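Side-chain contact in HNH nuclease domain-containing protein (Streptomyces coelicolor, PDB 5ZMO), which recognises phosphorothioated DNA through its sulfur-binding domain, the part of the longer protein in this chain, and is probably an endonuclease of the type IV restriction class: residues A[62-67]-A[154-159]. Numbering follows the deposited sequence.
Sequences EKYGQV and EDFGLH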
loop_
_atom_site.group_PDB
_atom_site.type_symbol
_atom_site.label_atom_id
_atom_site.label_comp_id
_atom_site.label_asym_id
_atom_site.label_seq_id
_atom_site.Cartn_x
_atom_site.Cartn_y
_atom_site.Cartn_z
ATOM N N GLU A 62 -12.185 1.130 -2.778
ATOM C CA GLU A 62 -13.558 1.602 -2.919
ATOM C C GLU A 62 -14.263 1.860 -1.599
ATOM O O GLU A 62 -14.906 2.917 -1.420
ATOM C CB GLU A 62 -14.349 0.591 -3.789
ATOM C CG GLU A 62 -13.888 0.521 -5.206
ATOM C CD GLU A 62 -14.192 -0.801 -5.913
ATOM O OE1 GLU A 62 -13.949 -0.797 -7.145
ATOM O OE2 GLU A 62 -14.690 -1.747 -5.217
ATOM N N LYS A 63 -14.202 0.903 -0.675
ATOM C CA LYS A 63 -14.915 1.047 0.569
ATOM C C LYS A 63 -14.300 2.115 1.501
ATOM O O LYS A 63 -14.989 3.032 1.964
ATOM C CB LYS A 63 -15.000 -0.332 1.251
ATOM C CG LYS A 63 -15.747 -0.282 2.553
ATOM C CD LYS A 63 -16.061 -1.660 3.089
ATOM C CE LYS A 63 -16.895 -1.479 4.339
ATOM N NZ LYS A 63 -17.402 -2.789 4.772
ATOM N N TYR A 64 -13.000 2.018 1.764
ATOM C CA TYR A 64 -12.325 2.885 2.773
ATOM C C TYR A 64 -11.597 4.088 2.160
ATOM O O TYR A 64 -11.388 5.094 2.810
ATOM C CB TYR A 64 -11.365 2.087 3.584
ATOM C CG TYR A 64 -12.056 1.012 4.325
ATOM C CD1 TYR A 64 -12.863 1.299 5.420
ATOM C CD2 TYR A 64 -12.025 -0.266 3.889
ATOM C CE1 TYR A 64 -13.576 0.264 6.092
ATOM C CE2 TYR A 64 -12.714 -1.263 4.511
ATOM C CZ TYR A 64 -13.482 -1.005 5.642
ATOM O OH TYR A 64 -14.156 -2.086 6.210
ATOM N N GLY A 65 -11.194 3.969 0.912
ATOM C CA GLY A 65 -10.407 5.015 0.216
ATOM C C GLY A 65 -11.171 6.044 -0.614
ATOM O O GLY A 65 -10.529 6.863 -1.286
ATOM N N GLN A 66 -12.505 5.959 -0.670
ATOM C CA GLN A 66 -13.307 6.952 -1.468
ATOM C C GLN A 66 -12.999 6.979 -2.950
ATOM O O GLN A 66 -13.108 8.049 -3.598
ATOM C CB GLN A 66 -13.091 8.412 -0.972
ATOM C CG GLN A 66 -13.013 8.621 0.513
ATOM C CD GLN A 66 -13.025 10.095 0.925
ATOM O OE1 GLN A 66 -12.422 10.975 0.281
ATOM N NE2 GLN A 66 -13.700 10.363 2.029
ATOM N N VAL A 67 -12.548 5.864 -3.517
ATOM C CA VAL A 67 -12.229 5.866 -4.932
ATOM C C VAL A 67 -13.470 5.304 -5.614
ATOM O O VAL A 67 -14.219 4.567 -5.018
ATOM C CB VAL A 67 -10.960 5.042 -5.236
ATOM C CG1 VAL A 67 -9.915 5.272 -4.148
ATOM C CG2 VAL A 67 -11.324 3.589 -5.378
ATOM N N GLU A 154 -10.552 -5.296 10.802
ATOM C CA GLU A 154 -10.752 -6.642 10.278
ATOM C C GLU A 154 -10.402 -6.741 8.801
ATOM O O GLU A 154 -9.731 -7.694 8.389
ATOM C CB GLU A 154 -12.177 -7.165 10.531
ATOM C CG GLU A 154 -12.394 -7.717 11.927
ATOM C CD GLU A 154 -11.496 -8.930 12.253
ATOM O OE1 GLU A 154 -11.197 -9.131 13.459
ATOM O OE2 GLU A 154 -11.085 -9.668 11.316
ATOM N N ASP A 155 -10.819 -5.768 8.003
ATOM C CA ASP A 155 -10.670 -5.896 6.545
ATOM C C ASP A 155 -9.212 -5.741 6.103
ATOM O O ASP A 155 -8.797 -6.305 5.063
ATOM C CB ASP A 155 -11.579 -4.932 5.770
ATOM C CG ASP A 155 -13.053 -5.429 5.688
ATOM O OD1 ASP A 155 -13.335 -6.566 6.163
ATOM O OD2 ASP A 155 -13.903 -4.680 5.158
ATOM N N PHE A 156 -8.444 -5.026 6.904
ATOM C CA PHE A 156 -6.998 -4.868 6.652
ATOM C C PHE A 156 -6.123 -5.905 7.380
ATOM O O PHE A 156 -4.920 -5.867 7.263
ATOM C CB PHE A 156 -6.544 -3.452 6.995
ATOM C CG PHE A 156 -6.915 -2.443 5.963
ATOM C CD1 PHE A 156 -8.187 -1.922 5.920
ATOM C CD2 PHE A 156 -6.019 -2.062 4.952
ATOM C CE1 PHE A 156 -8.552 -0.995 4.971
ATOM C CE2 PHE A 156 -6.398 -1.134 3.996
ATOM C CZ PHE A 156 -7.660 -0.612 3.982
ATOM N N GLY A 157 -6.709 -6.814 8.165
ATOM C CA GLY A 157 -5.972 -7.749 8.964
ATOM C C GLY A 157 -5.200 -7.231 10.148
ATOM O O GLY A 157 -4.173 -7.755 10.486
ATOM N N LEU A 158 -5.690 -6.161 10.779
ATOM C CA LEU A 158 -4.972 -5.465 11.792
ATOM C C LEU A 158 -5.698 -5.513 13.155
ATOM O O LEU A 158 -5.252 -4.888 14.093
ATOM C CB LEU A 158 -4.819 -4.015 11.349
ATOM C CG LEU A 158 -4.064 -3.783 10.031
ATOM C CD1 LEU A 158 -4.150 -2.313 9.722
ATOM C CD2 LEU A 158 -2.623 -4.149 10.155
ATOM N N HIS A 159 -6.793 -6.252 13.247
ATOM C CA HIS A 159 -7.569 -6.303 14.493
ATOM C C HIS A 159 -6.754 -6.855 15.691
ATOM O O HIS A 159 -6.677 -6.241 16.767
ATOM C CB HIS A 159 -8.844 -7.111 14.301
ATOM C CG HIS A 159 -9.767 -7.055 15.487
ATOM N ND1 HIS A 159 -10.742 -6.087 15.625
ATOM C CD2 HIS A 159 -9.841 -7.825 16.595
ATOM C CE1 HIS A 159 -11.396 -6.285 16.757
ATOM N NE2 HIS A 159 -10.862 -7.328 17.368
#
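Tyr-64 donates a hydrogen bond from its phenol OH to Asp-155 OD2, 2.8 Å away, which sits at the ring's edge, near its plane. The hydroxyl meets this oxygen from above the carboxylate, 47° out of its plane. The extended chain of Lys-63 brings NZ to 4.0 Å from the same OD2, a long salt bridge, too far for a hydrogen bond, that would probably favour the charged carboxylate. With CG anti to the backbone N (chi1 -179°), Lys-63 also lays its CG 3.7 Å above one face of the Tyr-64 ring, offset toward the rim. Phe-156 turns an edge toward the tyrosine in an offset edge-to-face pair, centroids 5.7 Å apart and planes at 62°; its CE1 comes within 3.7 Å of Tyr-64 CD2. A phenylalanine in place of Tyr-64 would probably keep the ring pairing but leave Asp-155 OD2 without its hydroxyl donor. Just after Phe-156, Gly-157 takes positive phi in a Schellman motif closing helix 152-155, its N hydrogen-bonded to Glu-154 O. The contact thus joins the C-terminal ends of helices 50-63 and 152-155: Pro-149 packs on Tyr-64, while Phe-156 reaches Leu-60 of helix 50-63 and Val-31 and Leu-34 of helix 28-41.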